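Long-range contacts in putative cellulase CEL6 (PDB 1UP3), which probably hydrolyses beta-1,4-glucosidic bonds of cellulose within the chain, as an endoglucanase of glycoside hydrolase family 6: residues F48-V53 with R98-A103; L73-I78 with A113-E118. All coordinates share one frame; numbering follows the deposited sequence.

Contact 1 of 2, residues F48-V53 with R98-A103; sequences FPPATV and RGWIDA
Trp100 reaches out of helix 94-108 to the start of helix 50-66, where its side chain meets Pro50, Val53 and Phe48 in turn. CB comes first, 4.1 Å from Pro50 CG, which also comes close to the backbone N of Trp100; the two side chains cross at about a right angle. With CG anti to the backbone N and beside the carbonyl carbon (chi1 -170°), the pyrrole edge is brought to the carbonyl of Phe48. CD1 lies 3.2 Å from Phe48 O and 3.8 Å from Val53 CG1, the methyl approaching obliquely. At the edge of the pyrrole ring, NE1 gives a weak hydrogen bond to Phe48 O (2.8 Å), bent to 126° at the hydrogen, and has Val53 CG2 nearby; the carbonyl lies at the ring edge near its plane, as does Pro50 N. The two helices lie on the same side of the central parallel sheet of the family 6 catalytic domain, and the six-membered part of the indole continues inward to Leu44 and Leu75 on two of its strands. One helical turn after Trp100, Ala103 offers a methyl small enough for close approach: its CB sits 3.2 Å from Pro50 O and 3.5 Å from Val53 CG1, a tighter carbon pair than usual. Pro49 O accepts from both Thr52 N and Val53 N as helix 50-66 begins.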
# COMPACT_ATOMS: atom_id res chain seq x y z
N PHE A 48 15.61 -4.73 -3.16
CA PHE A 48 15.43 -5.73 -4.20
C PHE A 48 15.88 -5.08 -5.50
O PHE A 48 15.12 -4.35 -6.15
CB PHE A 48 13.96 -6.14 -4.30
CG PHE A 48 13.37 -6.64 -3.03
CD1 PHE A 48 12.91 -5.75 -2.09
CD2 PHE A 48 13.29 -8.00 -2.77
CE1 PHE A 48 12.37 -6.17 -0.90
CE2 PHE A 48 12.75 -8.45 -1.56
CZ PHE A 48 12.28 -7.51 -0.63
N PRO A 49 17.14 -5.27 -5.89
CA PRO A 49 17.65 -4.51 -7.04
C PRO A 49 17.04 -4.93 -8.37
O PRO A 49 16.53 -6.04 -8.45
CB PRO A 49 19.15 -4.84 -7.05
CG PRO A 49 19.26 -6.15 -6.32
CD PRO A 49 18.14 -6.15 -5.29
N PRO A 50 17.11 -4.09 -9.41
CA PRO A 50 16.63 -4.45 -10.74
C PRO A 50 17.12 -5.80 -11.23
O PRO A 50 16.40 -6.54 -11.93
CB PRO A 50 17.14 -3.30 -11.62
CG PRO A 50 17.24 -2.16 -10.70
CD PRO A 50 17.62 -2.70 -9.38
N ALA A 51 18.35 -6.15 -10.86
CA ALA A 51 18.97 -7.35 -11.38
C ALA A 51 18.25 -8.60 -10.93
O ALA A 51 18.35 -9.65 -11.61
CB ALA A 51 20.39 -7.44 -10.92
N THR A 52 17.59 -8.56 -9.77
CA THR A 52 16.98 -9.75 -9.19
C THR A 52 15.51 -9.66 -8.84
O THR A 52 14.88 -10.69 -8.54
CB THR A 52 17.75 -10.21 -7.95
OG1 THR A 52 17.65 -9.20 -6.94
CG2 THR A 52 19.28 -10.41 -8.30
N VAL A 53 14.94 -8.46 -8.81
CA VAL A 53 13.56 -8.31 -8.32
C VAL A 53 12.53 -9.07 -9.18
O VAL A 53 11.46 -9.45 -8.68
CB VAL A 53 13.17 -6.82 -8.18
CG1 VAL A 53 13.08 -6.10 -9.53
CG2 VAL A 53 11.84 -6.66 -7.42
N ARG A 98 13.44 3.33 -13.27
CA ARG A 98 12.87 2.75 -14.47
C ARG A 98 13.34 1.33 -14.74
O ARG A 98 12.58 0.47 -15.19
CB ARG A 98 13.11 3.66 -15.67
CG ARG A 98 12.46 4.97 -15.58
CD ARG A 98 13.14 5.94 -16.47
NE ARG A 98 12.45 6.01 -17.73
CZ ARG A 98 11.58 6.98 -17.99
NH1 ARG A 98 11.35 7.95 -17.10
NH2 ARG A 98 10.93 7.00 -19.14
N GLY A 99 14.58 1.06 -14.47
CA GLY A 99 15.09 -0.28 -14.67
C GLY A 99 14.45 -1.27 -13.71
O GLY A 99 14.16 -2.42 -14.06
N TRP A 100 14.20 -0.79 -12.51
CA TRP A 100 13.50 -1.56 -11.48
C TRP A 100 12.09 -1.91 -11.91
O TRP A 100 11.70 -3.07 -11.81
CB TRP A 100 13.46 -0.77 -10.20
CG TRP A 100 12.98 -1.52 -8.96
CD1 TRP A 100 13.60 -2.56 -8.32
CD2 TRP A 100 11.82 -1.19 -8.14
NE1 TRP A 100 12.91 -2.90 -7.17
CE2 TRP A 100 11.83 -2.07 -7.03
CE3 TRP A 100 10.81 -0.21 -8.22
CZ2 TRP A 100 10.84 -2.03 -6.03
CZ3 TRP A 100 9.85 -0.16 -7.25
CH2 TRP A 100 9.87 -1.07 -6.15
N ILE A 101 11.33 -0.92 -12.40
CA ILE A 101 9.99 -1.16 -12.91
C ILE A 101 10.01 -2.18 -14.09
O ILE A 101 9.15 -3.06 -14.15
CB ILE A 101 9.34 0.19 -13.38
CG1 ILE A 101 9.03 1.09 -12.17
CG2 ILE A 101 8.14 -0.09 -14.22
CD1 ILE A 101 8.03 0.47 -11.16
N ASP A 102 11.00 -2.08 -14.99
CA ASP A 102 11.09 -3.04 -16.08
C ASP A 102 11.23 -4.44 -15.54
O ASP A 102 10.64 -5.39 -16.08
CB ASP A 102 12.27 -2.76 -17.01
CG ASP A 102 12.11 -1.48 -17.78
OD1 ASP A 102 11.00 -0.94 -17.90
OD2 ASP A 102 13.11 -0.92 -18.33
N ALA A 103 12.07 -4.58 -14.53
CA ALA A 103 12.32 -5.88 -13.91
C ALA A 103 11.10 -6.42 -13.19
O ALA A 103 10.78 -7.60 -13.30
CB ALA A 103 13.51 -5.79 -12.98

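Contact 2 of 2, residues L73-I78 with A113-E118; sequences LTLYGI and ATIIVE
Leu73 and Ile116 set the register of two neighbouring parallel strands through backbone hydrogen bonds. Leu73 N donates to Thr114 O and Leu73 O accepts from Ile116 N, both 2.8 Å and nearly straight; two residues on, Leu75 N donates to Ile116 O at 2.9 Å. The ladder ends with Glu118 N to Leu75 O, a more bent bond (132° at the hydrogen) lying in the carbonyl plane, where the second strand turns out of its extended course. This is the pairing expected of a beta-alpha-beta crossover, with helix 94-108 joining strand 72-75 to strand 113-117.

Apolar contacts line the face carrying Leu73, Leu75 and Ile115. In the conformer of Ile115 described, one of two, Leu73 and Ile115 lie side by side and point the same way, their CD1 methyls 3.8 Å apart, while the other branch of Ile115, CG2, leans on Leu75 CD1. On the opposite face Thr74 OG1 rests against CB and CG1 of Ile116, its polar partner being Ser41 OG.

The polar side-chain part of the contact is the carboxyl group of Glu118, folded back by its bend at chi2 (-63°) toward the chain leaving the first strand, just beyond Tyr76, whose side chain lies about 5 Å from a bound glucose unit. OE2 receives Gly77 N at 2.9 Å on its syn lone pair and is hydrogen-bonded to Tyr97 OH; OE1 is met by Ile78 N at 3.1 Å from well above the carboxylate plane. Ile78 CB lies 3.4 Å from Glu118 OE1, with CG2 also near. Two successive amides and a hydroxyl thus gather round one buried acid, which would be consistent with a stabilised negative charge and with a fixed path for the turn at Gly77 and Ile78.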
# COMPACT_ATOMS: atom_id res chain seq x y z
N LEU A 73 1.01 -6.65 -4.04
CA LEU A 73 2.37 -6.15 -3.97
C LEU A 73 2.30 -4.63 -3.87
O LEU A 73 1.52 -4.00 -4.59
CB LEU A 73 3.17 -6.56 -5.21
CG LEU A 73 3.37 -8.09 -5.23
CD1 LEU A 73 3.26 -8.56 -6.62
CD2 LEU A 73 4.70 -8.48 -4.67
N THR A 74 3.14 -4.06 -3.01
CA THR A 74 3.28 -2.62 -2.88
C THR A 74 4.65 -2.17 -3.34
O THR A 74 5.65 -2.65 -2.82
CB THR A 74 3.03 -2.23 -1.46
OG1 THR A 74 1.68 -2.60 -1.12
CG2 THR A 74 3.11 -0.69 -1.28
N LEU A 75 4.71 -1.30 -4.33
CA LEU A 75 5.98 -0.79 -4.82
C LEU A 75 6.32 0.49 -4.08
O LEU A 75 5.57 1.45 -4.13
CB LEU A 75 5.92 -0.57 -6.34
CG LEU A 75 5.54 -1.80 -7.17
CD1 LEU A 75 5.59 -1.46 -8.66
CD2 LEU A 75 6.42 -3.02 -6.89
N TYR A 76 7.48 0.53 -3.44
CA TYR A 76 7.84 1.67 -2.58
C TYR A 76 9.33 2.00 -2.77
O TYR A 76 10.13 1.89 -1.84
CB TYR A 76 7.50 1.31 -1.12
CG TYR A 76 7.49 2.44 -0.10
CD1 TYR A 76 6.83 3.62 -0.37
CD2 TYR A 76 8.09 2.27 1.14
CE1 TYR A 76 6.77 4.67 0.56
CE2 TYR A 76 8.05 3.29 2.10
CZ TYR A 76 7.37 4.47 1.82
OH TYR A 76 7.34 5.50 2.76
N GLY A 77 9.69 2.31 -4.01
CA GLY A 77 11.08 2.56 -4.40
C GLY A 77 11.34 3.94 -5.00
O GLY A 77 12.45 4.16 -5.50
N ILE A 78 10.39 4.85 -4.97
CA ILE A 78 10.54 6.14 -5.69
C ILE A 78 11.77 6.90 -5.20
O ILE A 78 12.09 6.88 -4.01
CB ILE A 78 9.25 7.01 -5.56
CG1 ILE A 78 9.11 8.02 -6.69
CG2 ILE A 78 9.18 7.66 -4.20
CD1 ILE A 78 8.78 7.39 -8.03
N ALA A 113 -2.05 -10.24 -10.32
CA ALA A 113 -1.47 -9.51 -9.19
C ALA A 113 -2.25 -8.22 -9.00
O ALA A 113 -2.79 -7.66 -9.96
CB ALA A 113 0.04 -9.19 -9.40
N THR A 114 -2.29 -7.76 -7.77
CA THR A 114 -2.75 -6.44 -7.41
C THR A 114 -1.52 -5.62 -7.03
O THR A 114 -0.69 -6.10 -6.26
CB THR A 114 -3.71 -6.57 -6.25
OG1 THR A 114 -4.86 -7.33 -6.64
CG2 THR A 114 -4.25 -5.19 -5.77
N ILE A 115 -1.34 -4.46 -7.66
CA ILE A 115 -0.14 -3.65 -7.47
C ILE A 115 -0.55 -2.29 -6.95
O ILE A 115 -1.35 -1.62 -7.59
CB ILE A 115 0.68 -3.48 -8.75
CG1 ILE A 115 0.88 -4.82 -9.47
CG2 ILE A 115 2.03 -2.79 -8.44
CD1 ILE A 115 1.66 -5.86 -8.72
N ILE A 116 -0.01 -1.93 -5.80
CA ILE A 116 -0.18 -0.61 -5.19
C ILE A 116 1.10 0.19 -5.54
O ILE A 116 2.20 -0.14 -5.10
CB ILE A 116 -0.35 -0.70 -3.70
CG1 ILE A 116 -1.46 -1.70 -3.29
CG2 ILE A 116 -0.55 0.70 -3.11
CD1 ILE A 116 -2.79 -1.33 -3.84
N VAL A 117 0.95 1.22 -6.36
CA VAL A 117 2.10 1.95 -6.91
C VAL A 117 2.40 3.18 -6.03
O VAL A 117 1.66 4.17 -6.01
CB VAL A 117 1.85 2.44 -8.34
CG1 VAL A 117 3.07 3.16 -8.91
CG2 VAL A 117 1.46 1.30 -9.24
N GLU A 118 3.53 3.08 -5.32
CA GLU A 118 4.17 4.19 -4.62
C GLU A 118 3.31 4.97 -3.64
O GLU A 118 2.99 6.13 -3.85
CB GLU A 118 4.85 5.11 -5.63
CG GLU A 118 5.94 4.41 -6.42
CD GLU A 118 7.11 3.91 -5.58
OE1 GLU A 118 7.38 4.41 -4.44
OE2 GLU A 118 7.83 3.01 -6.08

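From the N terminus the chain runs through strand 42-44 into 48-53, the first half of contact 1, and helix 50-66 then leads to strand 72-75 and the first half of contact 2. After the loop, helix 94-108 returns to close contact 1 at 98-103, and strand 113-117 closes contact 2. The two loops therefore cross, their segments alternating along the chain. Contact 1 joins neighbouring helices over one side of the sheet; contact 2 joins adjacent strands within it. Their centres are 13 Å apart, yet they touch: Trp100 packs on Leu75, the backbone N of Tyr76 and Glu118, and Ile101 meets Leu75, so that helix layer and sheet share one interior.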